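Local coordinates for protein xyloglucan-specific endo-beta-1,4-glucanase BoGH5A (Bacteroides ovatus, PDB 3ZMR) that cleaves beta-1,4-glucosidic linkages within the xyloglucan backbone, with retention of configuration, to release xyloglucan oligosaccharides, at residues R15-D20 with S24-Q29; A34-S39 with Q56-T61; D339-D342 with M346-D349; A376-L381 with V391-Y396. One frame throughout, in Å; residues are numbered along the deposited sequence.

Contact 1: residues R15-D20 with S24-Q29; sequences RNLEFD and SRQTIQ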
loop_
_atom_site.group_PDB
_atom_site.type_symbol
_atom_site.label_atom_id
_atom_site.label_comp_id
_atom_site.label_asym_id
_atom_site.label_seq_id
_atom_site.Cartn_x
_atom_site.Cartn_y
_atom_site.Cartn_z
ATOM N N ARG A 15 17.001 -30.035 -20.395
ATOM C CA ARG A 15 16.888 -31.165 -19.469
ATOM C C ARG A 15 17.026 -30.737 -17.996
ATOM O O ARG A 15 16.627 -31.463 -17.071
ATOM C CB ARG A 15 17.943 -32.219 -19.795
ATOM C CG ARG A 15 17.838 -32.803 -21.197
ATOM C CD ARG A 15 16.609 -33.660 -21.363
ATOM N NE ARG A 15 16.621 -34.392 -22.639
ATOM C CZ ARG A 15 16.933 -35.677 -22.784
ATOM N NH1 ARG A 15 17.278 -36.416 -21.731
ATOM N NH2 ARG A 15 16.881 -36.240 -23.988
ATOM N N ASN A 16 17.587 -29.548 -17.803
ATOM C CA ASN A 16 17.834 -29.010 -16.467
ATOM C C ASN A 16 17.520 -27.522 -16.442
ATOM O O ASN A 16 18.361 -26.688 -16.752
ATOM C CB ASN A 16 19.281 -29.268 -16.033
ATOM C CG ASN A 16 19.599 -30.751 -15.956
ATOM O OD1 ASN A 16 19.280 -31.428 -14.965
ATOM N ND2 ASN A 16 20.195 -31.273 -17.018
ATOM N N LEU A 17 16.277 -27.221 -16.093
ATOM C CA LEU A 17 15.785 -25.844 -16.101
ATOM C C LEU A 17 15.974 -25.183 -14.724
ATOM O O LEU A 17 15.782 -25.818 -13.670
ATOM C CB LEU A 17 14.294 -25.829 -16.473
ATOM C CG LEU A 17 13.906 -26.452 -17.820
ATOM C CD1 LEU A 17 12.399 -26.429 -18.011
ATOM C CD2 LEU A 17 14.649 -25.829 -19.007
ATOM N N GLU A 18 16.249 -23.885 -14.770
ATOM C CA GLU A 18 16.493 -23.055 -13.586
ATOM C C GLU A 18 15.604 -21.815 -13.655
ATOM O O GLU A 18 15.645 -21.083 -14.657
ATOM C CB GLU A 18 17.970 -22.609 -13.522
ATOM C CG GLU A 18 18.990 -23.731 -13.628
ATOM C CD GLU A 18 19.415 -24.331 -12.302
ATOM O OE1 GLU A 18 19.191 -23.715 -11.239
ATOM O OE2 GLU A 18 19.994 -25.435 -12.331
ATOM N N PHE A 19 14.882 -21.561 -12.547
ATOM C CA PHE A 19 14.007 -20.395 -12.419
ATOM C C PHE A 19 14.398 -19.620 -11.152
ATOM O O PHE A 19 14.775 -20.208 -10.128
ATOM C CB PHE A 19 12.551 -20.826 -12.301
ATOM C CG PHE A 19 11.970 -21.456 -13.546
ATOM C CD1 PHE A 19 12.185 -22.787 -13.853
ATOM C CD2 PHE A 19 11.154 -20.723 -14.382
ATOM C CE1 PHE A 19 11.614 -23.356 -14.994
ATOM C CE2 PHE A 19 10.597 -21.265 -15.517
ATOM C CZ PHE A 19 10.813 -22.590 -15.821
ATOM N N ASP A 20 14.275 -18.299 -11.203
ATOM C CA ASP A 20 14.376 -17.523 -9.959
ATOM C C ASP A 20 13.009 -17.568 -9.215
ATOM O O ASP A 20 12.048 -18.237 -9.648
ATOM C CB ASP A 20 14.952 -16.112 -10.194
ATOM C CG ASP A 20 14.042 -15.199 -10.947
ATOM O OD1 ASP A 20 12.827 -15.432 -10.978
ATOM O OD2 ASP A 20 14.572 -14.211 -11.494
ATOM N N SER A 24 7.406 -17.000 -13.436
ATOM C CA SER A 24 7.944 -16.819 -14.777
ATOM C C SER A 24 7.772 -18.070 -15.630
ATOM O O SER A 24 7.365 -19.125 -15.133
ATOM C CB SER A 24 9.414 -16.425 -14.747
ATOM O OG SER A 24 10.219 -17.503 -14.334
ATOM N N ARG A 25 8.098 -17.939 -16.910
ATOM C CA ARG A 25 7.916 -19.020 -17.863
ATOM C C ARG A 25 9.127 -19.148 -18.782
ATOM O O ARG A 25 9.829 -18.169 -19.045
ATOM C CB ARG A 25 6.641 -18.820 -18.702
ATOM C CG ARG A 25 6.773 -17.858 -19.881
ATOM C CD ARG A 25 6.163 -16.490 -19.686
ATOM N NE ARG A 25 6.259 -15.754 -20.953
ATOM C CZ ARG A 25 7.079 -14.737 -21.241
ATOM N NH1 ARG A 25 7.911 -14.236 -20.332
ATOM N NH2 ARG A 25 7.061 -14.201 -22.474
ATOM N N GLN A 26 9.333 -20.359 -19.292
ATOM C CA GLN A 26 10.350 -20.668 -20.277
ATOM C C GLN A 26 9.730 -21.576 -21.328
ATOM O O GLN A 26 9.109 -22.600 -21.008
ATOM C CB GLN A 26 11.582 -21.350 -19.673
ATOM C CG GLN A 26 12.342 -20.434 -18.712
ATOM C CD GLN A 26 13.463 -21.136 -17.985
ATOM O OE1 GLN A 26 14.006 -22.130 -18.459
ATOM N NE2 GLN A 26 13.815 -20.618 -16.826
ATOM N N THR A 27 9.942 -21.197 -22.588
ATOM C CA THR A 27 9.506 -22.019 -23.715
ATOM C C THR A 27 10.604 -23.050 -24.034
ATOM O O THR A 27 11.799 -22.709 -24.226
ATOM C CB THR A 27 9.218 -21.169 -24.958
ATOM O OG1 THR A 27 8.204 -20.222 -24.662
ATOM C CG2 THR A 27 8.765 -22.019 -26.133
ATOM N N ILE A 28 10.202 -24.313 -24.068
ATOM C CA ILE A 28 11.063 -25.403 -24.496
ATOM C C ILE A 28 10.478 -26.029 -25.768
ATOM O O ILE A 28 9.369 -25.693 -26.187
ATOM C CB ILE A 28 11.284 -26.451 -23.375
ATOM C CG1 ILE A 28 10.017 -27.289 -23.103
ATOM C CG2 ILE A 28 11.813 -25.734 -22.133
ATOM C CD1 ILE A 28 10.256 -28.433 -22.130
ATOM N N GLN A 29 11.235 -26.937 -26.373
ATOM C CA GLN A 29 10.768 -27.654 -27.554
ATOM C C GLN A 29 10.811 -29.155 -27.319
ATOM O O GLN A 29 11.814 -29.704 -26.886
ATOM C CB GLN A 29 11.564 -27.253 -28.805
ATOM C CG GLN A 29 10.957 -27.731 -30.121
ATOM C CD GLN A 29 11.709 -27.224 -31.335
ATOM O OE1 GLN A 29 12.928 -27.392 -31.443
ATOM N NE2 GLN A 29 10.996 -26.619 -32.265
HETATM O O HOH W 1 16.516 -22.751 -17.464
HETATM O O HOH W 2 11.207 -17.284 -12.149
#
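The carboxamide of Gln26 lies almost flat on the ring of Phe19, bridging the two sheets of the N-terminal beta sandwich. Strands 16-19 and 24-29 follow each other in the chain, yet belong to opposite sheets. Amide and ring planes are 21° apart, and NE2 of Gln26 sits over the ring centre, 3.5 Å from CE2 of Phe19. That nitrogen also gives a hydrogen bond to the backbone O of Glu18 (2.9 Å); the acceptor lies in the amide plane, while the donor arrives from above the carbonyl plane. At the other end of the amide, OE1 of Gln26 takes a proton from a water 2.8 Å away, and this water accepts from N of Glu18 at 2.9 Å. One extended side chain thus engages the N and O of a single residue, one directly and one through water, which fixes the turn of the amide. A leucine at Gln26 would probably leave the Glu18 carbonyl without this donor and the water without its acceptor. OG of Ser24 comes at the ring edge of Phe19, in its plane, 3.4 Å from CD2. CD1 of Leu17 meets CG2 of Ile28 at 4.2 Å. Further out, backbone bonds to Lys90 tie Leu17 and Phe19 to strand 85-91, and the Phe19 side chain touches those of Val89 and Val62.

Contact 2: residues A34-S39 with Q56-T61; sequences AEWHIS and QYVNIT
Trp36 and Ile38 face Gln56 and Val58 across the core of the BACON beta sandwich, on strands that run nearly parallel, 11° apart, but in different sheets. The close packing is at the far end of the indole: CZ2 of Trp36 has CB of Gln56 at its edge, in the ring plane, at 3.6 Å. Next to it, CH2 of Trp36 meets CG2 of Val58 at 3.8 Å. The other branch of Val58, CG1, reaches tip to tip to CD1 of Ile38 (3.9 Å), so one valine spreads its two methyls over two partners. NE1 of Trp36 is bonded to the backbone O of Gly54. On the looser side, where Gln56 is partly exposed to solvent, this residue gives the indole only CB and CG; its chain bends at chi2 (65°) and carries the amide away, where NE2 makes a nearly straight hydrogen bond to O of Tyr57 (3.2 Å, 166°). A glycine at Gln56 would probably open a gap beside the indole edge and leave the Tyr57 carbonyl without that donor. Between these two segments the contact is made by carbon atoms alone, which implies that burial of apolar surface, rather than polar pairing, holds the sheets together here.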
loop_
_atom_site.group_PDB
_atom_site.type_symbol
_atom_site.label_atom_id
_atom_site.label_comp_id
_atom_site.label_asym_id
_atom_site.label_seq_id
_atom_site.Cartn_x
_atom_site.Cartn_y
_atom_site.Cartn_z
ATOM N N ALA A 34 3.649 -38.986 -33.147
ATOM C CA ALA A 34 2.250 -38.629 -33.414
ATOM C C ALA A 34 1.484 -38.262 -32.153
ATOM O O ALA A 34 0.553 -37.426 -32.194
ATOM C CB ALA A 34 1.540 -39.765 -34.144
ATOM N N GLU A 35 1.875 -38.893 -31.045
ATOM C CA GLU A 35 1.269 -38.628 -29.748
ATOM C C GLU A 35 2.296 -38.724 -28.615
ATOM O O GLU A 35 3.053 -39.692 -28.511
ATOM C CB GLU A 35 0.132 -39.616 -29.489
ATOM C CG GLU A 35 -0.669 -39.346 -28.227
ATOM C CD GLU A 35 -1.799 -40.339 -28.071
ATOM O OE1 GLU A 35 -1.955 -41.214 -28.954
ATOM O OE2 GLU A 35 -2.516 -40.256 -27.058
ATOM N N TRP A 36 2.319 -37.708 -27.770
ATOM C CA TRP A 36 3.099 -37.749 -26.538
ATOM C C TRP A 36 2.364 -37.014 -25.437
ATOM O O TRP A 36 1.346 -36.350 -25.668
ATOM C CB TRP A 36 4.516 -37.214 -26.752
ATOM C CG TRP A 36 4.593 -35.885 -27.520
ATOM C CD1 TRP A 36 4.911 -35.739 -28.844
ATOM C CD2 TRP A 36 4.371 -34.551 -27.028
ATOM N NE1 TRP A 36 4.904 -34.435 -29.208
ATOM C CE2 TRP A 36 4.585 -33.671 -28.125
ATOM C CE3 TRP A 36 4.025 -34.006 -25.782
ATOM C CZ2 TRP A 36 4.453 -32.287 -28.012
ATOM C CZ3 TRP A 36 3.871 -32.623 -25.681
ATOM C CH2 TRP A 36 4.095 -31.780 -26.791
ATOM N N HIS A 37 2.875 -37.160 -24.226
ATOM C CA HIS A 37 2.221 -36.664 -23.025
ATOM C C HIS A 37 3.229 -36.008 -22.082
ATOM O O HIS A 37 4.399 -36.364 -22.060
ATOM C CB HIS A 37 1.543 -37.805 -22.283
ATOM C CG HIS A 37 0.495 -38.515 -23.084
ATOM N ND1 HIS A 37 -0.840 -38.197 -22.999
ATOM C CD2 HIS A 37 0.583 -39.545 -23.966
ATOM C CE1 HIS A 37 -1.531 -39.002 -23.794
ATOM N NE2 HIS A 37 -0.689 -39.825 -24.391
ATOM N N ILE A 38 2.749 -35.020 -21.342
ATOM C CA ILE A 38 3.524 -34.345 -20.294
ATOM C C ILE A 38 2.755 -34.235 -18.967
ATOM O O ILE A 38 1.600 -33.877 -18.936
ATOM C CB ILE A 38 3.916 -32.922 -20.741
ATOM C CG1 ILE A 38 4.824 -33.001 -21.970
ATOM C CG2 ILE A 38 4.643 -32.181 -19.601
ATOM C CD1 ILE A 38 5.216 -31.635 -22.525
ATOM N N SER A 39 3.453 -34.550 -17.879
ATOM C CA SER A 39 2.997 -34.284 -16.526
ATOM C C SER A 39 4.162 -33.627 -15.765
ATOM O O SER A 39 5.315 -33.607 -16.245
ATOM C CB SER A 39 2.527 -35.562 -15.821
ATOM O OG SER A 39 3.598 -36.443 -15.578
ATOM N N GLN A 56 6.824 -29.416 -31.040
ATOM C CA GLN A 56 5.991 -28.396 -30.381
ATOM C C GLN A 56 6.748 -27.518 -29.420
ATOM O O GLN A 56 7.550 -28.007 -28.620
ATOM C CB GLN A 56 4.904 -29.117 -29.576
ATOM C CG GLN A 56 3.877 -28.239 -28.880
ATOM C CD GLN A 56 3.032 -27.482 -29.879
ATOM O OE1 GLN A 56 2.504 -28.070 -30.815
ATOM N NE2 GLN A 56 2.907 -26.181 -29.687
ATOM N N TYR A 57 6.447 -26.215 -29.455
ATOM C CA TYR A 57 6.877 -25.312 -28.386
ATOM C C TYR A 57 5.946 -25.422 -27.189
ATOM O O TYR A 57 4.721 -25.177 -27.300
ATOM C CB TYR A 57 6.983 -23.866 -28.857
ATOM C CG TYR A 57 8.186 -23.609 -29.732
ATOM C CD1 TYR A 57 9.492 -23.891 -29.287
ATOM C CD2 TYR A 57 8.031 -23.062 -30.997
ATOM C CE1 TYR A 57 10.576 -23.631 -30.088
ATOM C CE2 TYR A 57 9.126 -22.792 -31.788
ATOM C CZ TYR A 57 10.402 -23.109 -31.328
ATOM O OH TYR A 57 11.515 -22.850 -32.124
ATOM N N VAL A 58 6.529 -25.803 -26.046
ATOM C CA VAL A 58 5.798 -26.043 -24.817
ATOM C C VAL A 58 6.358 -25.112 -23.743
ATOM O O VAL A 58 7.575 -24.955 -23.618
ATOM C CB VAL A 58 5.952 -27.513 -24.333
ATOM C CG1 VAL A 58 5.293 -27.760 -22.967
ATOM C CG2 VAL A 58 5.351 -28.451 -25.377
ATOM N N ASN A 59 5.460 -24.485 -22.990
ATOM C CA ASN A 59 5.865 -23.620 -21.893
ATOM C C ASN A 59 5.904 -24.335 -20.567
ATOM O O ASN A 59 5.008 -25.109 -20.232
ATOM C CB ASN A 59 4.983 -22.390 -21.797
ATOM C CG ASN A 59 5.448 -21.265 -22.683
ATOM O OD1 ASN A 59 5.974 -21.462 -23.779
ATOM N ND2 ASN A 59 5.235 -20.065 -22.207
ATOM N N ILE A 60 6.989 -24.111 -19.846
ATOM C CA ILE A 60 7.088 -24.536 -18.451
ATOM C C ILE A 60 7.018 -23.261 -17.600
ATOM O O ILE A 60 7.826 -22.345 -17.787
ATOM C CB ILE A 60 8.391 -25.323 -18.169
ATOM C CG1 ILE A 60 8.492 -26.552 -19.099
ATOM C CG2 ILE A 60 8.450 -25.743 -16.703
ATOM C CD1 ILE A 60 7.338 -27.548 -19.017
ATOM N N THR A 61 6.023 -23.213 -16.715
ATOM C CA THR A 61 5.708 -22.030 -15.923
ATOM C C THR A 61 5.762 -22.371 -14.437
ATOM O O THR A 61 5.227 -23.393 -13.987
ATOM C CB THR A 61 4.314 -21.467 -16.291
ATOM O OG1 THR A 61 4.239 -21.298 -17.713
ATOM C CG2 THR A 61 4.050 -20.107 -15.603
#

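Contact 3: residues D339-D342 with M346-D349; sequences DPYD and MPND
Met346 lies against one face of the Tyr341 ring, the two side chains crossing at about a right angle. The backbone N of Met346 stands over the ring centre, 4.1 Å from its plane, and CB of Met346 approaches CE2 of Tyr341 to 3.7 Å. A chi1 of 174° swings the Tyr341 ring away from its own N and over the start of the returning chain. The methionine runs straight as far as SD and then bends at chi3 (-80°), bringing CE back within 3.9 Å of CE2 of Tyr341 and 3.8 Å of CB of Asp342. On that side of the ring the backbone closes on itself: N of Met346 donates to O of Tyr341 at 3.0 Å, an i+5 to i bond from just beyond the short helix 341-344 back to its first residue. This turn belongs to the loop that follows barrel strand 331-337 in the TIM-barrel catalytic domain; Pro340, preceded by a cis peptide bond, takes the N-cap position. The bound sugar is near, with the Tyr341 side chain about 6 Å from a beta-glucose and Ile345 of the glucose pocket just before Met346. At the outer end of the tyrosine, OH of Tyr341 meets CD of Pro347 at 3.6 Å. Asp342 turns its carboxylate away from the methionine, and its OD1 is hydrogen-bonded to OG of Ser366, while the O of Met346 is held by Arg401.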
loop_
_atom_site.group_PDB
_atom_site.type_symbol
_atom_site.label_atom_id
_atom_site.label_comp_id
_atom_site.label_asym_id
_atom_site.label_seq_id
_atom_site.Cartn_x
_atom_site.Cartn_y
_atom_site.Cartn_z
ATOM N N ASP A 339 -16.095 6.209 0.984
ATOM C CA ASP A 339 -17.482 5.990 0.612
ATOM C C ASP A 339 -18.378 6.504 1.736
ATOM O O ASP A 339 -18.084 6.317 2.911
ATOM C CB ASP A 339 -17.793 4.491 0.391
ATOM C CG ASP A 339 -17.000 3.861 -0.753
ATOM O OD1 ASP A 339 -16.466 4.589 -1.617
ATOM O OD2 ASP A 339 -16.958 2.602 -0.781
ATOM N N PRO A 340 -19.526 7.118 1.393
ATOM C CA PRO A 340 -19.934 7.509 0.064
ATOM C C PRO A 340 -19.319 8.850 -0.335
ATOM O O PRO A 340 -19.341 9.837 0.442
ATOM C CB PRO A 340 -21.457 7.641 0.194
ATOM C CG PRO A 340 -21.702 8.003 1.618
ATOM C CD PRO A 340 -20.497 7.530 2.421
ATOM N N TYR A 341 -18.736 8.858 -1.522
ATOM C CA TYR A 341 -17.980 10.001 -2.040
ATOM C C TYR A 341 -18.793 11.315 -2.041
ATOM O O TYR A 341 -18.260 12.372 -1.704
ATOM C CB TYR A 341 -17.517 9.684 -3.466
ATOM C CG TYR A 341 -16.858 10.830 -4.166
ATOM C CD1 TYR A 341 -15.531 11.147 -3.937
ATOM C CD2 TYR A 341 -17.570 11.599 -5.092
ATOM C CE1 TYR A 341 -14.924 12.206 -4.594
ATOM C CE2 TYR A 341 -16.966 12.651 -5.769
ATOM C CZ TYR A 341 -15.651 12.952 -5.509
ATOM O OH TYR A 341 -15.056 14.011 -6.159
ATOM N N ASP A 342 -20.076 11.234 -2.377
ATOM C CA ASP A 342 -20.902 12.440 -2.454
ATOM C C ASP A 342 -21.188 13.103 -1.095
ATOM O O ASP A 342 -21.561 14.268 -1.051
ATOM C CB ASP A 342 -22.174 12.254 -3.312
ATOM C CG ASP A 342 -23.131 11.242 -2.773
ATOM O OD1 ASP A 342 -22.855 10.587 -1.745
ATOM O OD2 ASP A 342 -24.217 11.121 -3.381
ATOM N N MET A 346 -16.828 14.955 -2.097
ATOM C CA MET A 346 -17.301 15.614 -3.342
ATOM C C MET A 346 -17.257 17.132 -3.115
ATOM O O MET A 346 -17.640 17.608 -2.032
ATOM C CB MET A 346 -18.713 15.193 -3.671
ATOM C CG MET A 346 -19.364 15.985 -4.807
ATOM S SD MET A 346 -21.000 15.368 -5.237
ATOM C CE MET A 346 -20.549 13.974 -6.259
ATOM N N PRO A 347 -16.736 17.891 -4.097
ATOM C CA PRO A 347 -16.638 19.340 -3.960
ATOM C C PRO A 347 -17.977 20.043 -3.737
ATOM O O PRO A 347 -19.052 19.540 -4.115
ATOM C CB PRO A 347 -15.991 19.796 -5.282
ATOM C CG PRO A 347 -15.263 18.614 -5.803
ATOM C CD PRO A 347 -16.023 17.407 -5.303
ATOM N N ASN A 348 -17.879 21.221 -3.119
ATOM C CA ASN A 348 -19.044 22.013 -2.754
ATOM C C ASN A 348 -19.810 22.554 -3.950
ATOM O O ASN A 348 -20.976 22.931 -3.822
ATOM C CB ASN A 348 -18.635 23.153 -1.816
ATOM C CG ASN A 348 -18.331 22.671 -0.415
ATOM O OD1 ASN A 348 -19.133 21.973 0.187
ATOM N ND2 ASN A 348 -17.186 23.062 0.115
ATOM N N ASP A 349 -19.151 22.622 -5.104
ATOM C CA ASP A 349 -19.815 23.089 -6.344
ATOM C C ASP A 349 -20.453 21.959 -7.184
ATOM O O ASP A 349 -20.879 22.158 -8.331
ATOM C CB ASP A 349 -18.870 23.963 -7.178
ATOM C CG ASP A 349 -17.742 23.189 -7.829
ATOM O OD1 ASP A 349 -17.490 22.020 -7.454
ATOM O OD2 ASP A 349 -17.093 23.781 -8.720
#

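Contact 4: residues A376-L381 with V391-Y396; sequences ATLSSL and VIIGEY. With GLC (alpha-D-glucopyranose), chain L; BGC (beta-D-glucopyranose), chain C.
Leu381 sends its side chain against Val391 and Ile393 on strand 391-396. Its CB points toward the strand, and CG, set anti to the carbonyl carbon (chi1 -67°), carries the branch on to CD1. That methyl does the touching, with CG1 of Val391 at 4.1 Å and CD1 of Ile393 at 4.0 Å both on the strand side of it. CD1 of Ile393 has a second leucine beside it, CD2 of Leu378 at 4.2 Å, so its tip serves both. In this part of the (beta/alpha)8 barrel the end of helix 371-379 and the loop after it pack on the strand; the helix lies in the crossover between parallel strands 331-337 and 391-396, and Val313 and Leu432 also touch Leu381. Gly394 has near-helical backbone angles, and after it Glu395, assigned as the probable nucleophile, turns to the sugar site. Its OE2 lies 2.7 Å from O2 of the bound glucose, equally in the alpha and beta anomers modelled there, and is salt-bridged to Arg172, while its OE1 is hydrogen-bonded to Tyr338. Methyl groups alone meet segment 376-381, so the contact itself is purely apolar, while the strand's polar chemistry, probably including the nucleophile, lies beyond it.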
loop_
_atom_site.group_PDB
_atom_site.type_symbol
_atom_site.label_atom_id
_atom_site.label_comp_id
_atom_site.label_asym_id
_atom_site.label_seq_id
_atom_site.Cartn_x
_atom_site.Cartn_y
_atom_site.Cartn_z
ATOM N N ALA A 376 -20.225 -3.891 5.109
ATOM C CA ALA A 376 -19.927 -4.897 4.079
ATOM C C ALA A 376 -18.552 -4.665 3.471
ATOM O O ALA A 376 -17.759 -5.595 3.278
ATOM C CB ALA A 376 -20.985 -4.886 2.990
ATOM N N THR A 377 -18.260 -3.423 3.117
ATOM C CA THR A 377 -16.979 -3.164 2.455
ATOM C C THR A 377 -15.783 -3.360 3.400
ATOM O O THR A 377 -14.804 -4.066 3.076
ATOM C CB THR A 377 -16.946 -1.746 1.880
ATOM O OG1 THR A 377 -17.974 -1.647 0.880
ATOM C CG2 THR A 377 -15.541 -1.417 1.303
ATOM N N LEU A 378 -15.855 -2.800 4.593
ATOM C CA LEU A 378 -14.716 -2.902 5.506
ATOM C C LEU A 378 -14.533 -4.346 6.019
ATOM O O LEU A 378 -13.398 -4.828 6.149
ATOM C CB LEU A 378 -14.812 -1.895 6.642
ATOM C CG LEU A 378 -14.657 -0.421 6.215
ATOM C CD1 LEU A 378 -14.841 0.496 7.426
ATOM C CD2 LEU A 378 -13.305 -0.195 5.510
ATOM N N SER A 379 -15.629 -5.083 6.225
ATOM C CA SER A 379 -15.539 -6.490 6.649
ATOM C C SER A 379 -14.970 -7.405 5.562
ATOM O O SER A 379 -14.429 -8.471 5.874
ATOM C CB SER A 379 -16.874 -7.009 7.158
ATOM O OG SER A 379 -17.783 -7.255 6.139
ATOM N N SER A 380 -15.071 -7.009 4.290
ATOM C CA SER A 380 -14.512 -7.798 3.182
ATOM C C SER A 380 -12.972 -7.933 3.281
ATOM O O SER A 380 -12.374 -8.836 2.724
ATOM C CB SER A 380 -14.951 -7.244 1.801
ATOM O OG SER A 380 -14.238 -6.063 1.451
ATOM N N LEU A 381 -12.358 -7.041 4.037
ATOM C CA LEU A 381 -10.912 -7.084 4.326
ATOM C C LEU A 381 -10.495 -8.176 5.306
ATOM O O LEU A 381 -9.301 -8.407 5.515
ATOM C CB LEU A 381 -10.426 -5.718 4.813
ATOM C CG LEU A 381 -10.498 -4.615 3.731
ATOM C CD1 LEU A 381 -10.392 -3.257 4.422
ATOM C CD2 LEU A 381 -9.379 -4.833 2.726
ATOM N N VAL A 391 -4.097 -4.510 8.035
ATOM C CA VAL A 391 -4.595 -3.511 7.086
ATOM C C VAL A 391 -4.688 -2.162 7.777
ATOM O O VAL A 391 -5.318 -2.030 8.820
ATOM C CB VAL A 391 -5.971 -3.892 6.495
ATOM C CG1 VAL A 391 -6.442 -2.857 5.494
ATOM C CG2 VAL A 391 -5.950 -5.273 5.863
ATOM N N ILE A 392 -4.053 -1.171 7.148
ATOM C CA ILE A 392 -4.183 0.218 7.508
ATOM C C ILE A 392 -5.173 0.871 6.554
ATOM O O ILE A 392 -5.051 0.769 5.341
ATOM C CB ILE A 392 -2.827 0.936 7.444
ATOM C CG1 ILE A 392 -1.909 0.411 8.544
ATOM C CG2 ILE A 392 -2.976 2.441 7.625
ATOM C CD1 ILE A 392 -0.437 0.686 8.313
ATOM N N ILE A 393 -6.203 1.498 7.125
ATOM C CA ILE A 393 -7.059 2.412 6.367
ATOM C C ILE A 393 -6.346 3.755 6.468
ATOM O O ILE A 393 -6.485 4.522 7.431
ATOM C CB ILE A 393 -8.521 2.442 6.881
ATOM C CG1 ILE A 393 -9.143 1.030 6.802
ATOM C CG2 ILE A 393 -9.376 3.490 6.156
ATOM C CD1 ILE A 393 -9.171 0.412 5.417
ATOM N N GLY A 394 -5.508 4.000 5.462
ATOM C CA GLY A 394 -4.527 5.086 5.538
ATOM C C GLY A 394 -5.103 6.482 5.492
ATOM O O GLY A 394 -4.443 7.432 5.935
ATOM N N GLU A 395 -6.318 6.583 4.940
ATOM C CA GLU A 395 -7.090 7.806 4.929
ATOM C C GLU A 395 -8.573 7.471 5.002
ATOM O O GLU A 395 -9.032 6.568 4.317
ATOM C CB GLU A 395 -6.865 8.624 3.652
ATOM C CG GLU A 395 -5.438 8.997 3.339
ATOM C CD GLU A 395 -5.285 9.762 2.039
ATOM O OE1 GLU A 395 -6.297 10.294 1.514
ATOM O OE2 GLU A 395 -4.128 9.809 1.517
ATOM N N TYR A 396 -9.294 8.230 5.823
ATOM C CA TYR A 396 -10.759 8.282 5.803
ATOM C C TYR A 396 -11.127 9.666 6.342
ATOM O O TYR A 396 -10.338 10.301 7.046
ATOM C CB TYR A 396 -11.431 7.142 6.630
ATOM C CG TYR A 396 -11.318 7.395 8.087
ATOM C CD1 TYR A 396 -10.145 7.114 8.793
ATOM C CD2 TYR A 396 -12.377 7.978 8.810
ATOM C CE1 TYR A 396 -10.020 7.421 10.142
ATOM C CE2 TYR A 396 -12.242 8.327 10.131
ATOM C CZ TYR A 396 -11.078 8.041 10.811
ATOM O OH TYR A 396 -10.927 8.389 12.156
HETATM C C1 GLC L . -6.721 10.568 -1.226
HETATM C C2 GLC L . -5.383 11.235 -1.525
HETATM C C3 GLC L . -5.270 12.608 -0.860
HETATM C C4 GLC L . -6.501 13.417 -1.281
HETATM C C5 GLC L . -7.787 12.604 -1.068
HETATM C C6 GLC L . -9.065 13.347 -1.443
HETATM O O2 GLC L . -4.353 10.362 -1.144
HETATM O O3 GLC L . -4.012 13.250 -1.166
HETATM O O4 GLC L . -6.510 14.554 -0.462
HETATM O O5 GLC L . -7.721 11.385 -1.774
HETATM O O6 GLC L . -9.513 14.007 -0.274
HETATM C C2 BGC C . -5.319 11.089 -1.670
HETATM C C3 BGC C . -5.326 12.444 -0.942
HETATM C C4 BGC C . -6.590 13.249 -1.224
HETATM C C5 BGC C . -7.743 12.294 -0.882
HETATM C C6 BGC C . -9.085 12.988 -1.034
HETATM C C1 BGC C . -6.606 10.254 -1.591
HETATM O O2 BGC C . -4.236 10.304 -1.175
HETATM O O3 BGC C . -4.166 13.193 -1.361
HETATM O O4 BGC C . -6.573 14.492 -0.465
HETATM O O5 BGC C . -7.727 11.130 -1.732
HETATM O O6 BGC C . -9.079 13.644 -2.314
#

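How the contacts relate
From the N terminus the chain first closes the tight loop of contact 1, then, further along, the wider loop of contact 2. The four contacts follow in series; none nests or crosses. Contacts 1 and 2 touch, their centres 13 Å apart, because strands 24-31 and 55-62 are neighbours in one sheet, where OG1 of Thr27 lies 2.7 Å from OD1 of Asn59; both tie that sheet to the five-stranded one. Some 280 residues on, in the TIM barrel, contact 3 closes a short turn after strand 331-337, and contact 4 fastens the next helix to strand 391-396. These two come within about 5 Å without touching, while contacts 2 and 3 lie about 55 Å apart, centre to centre.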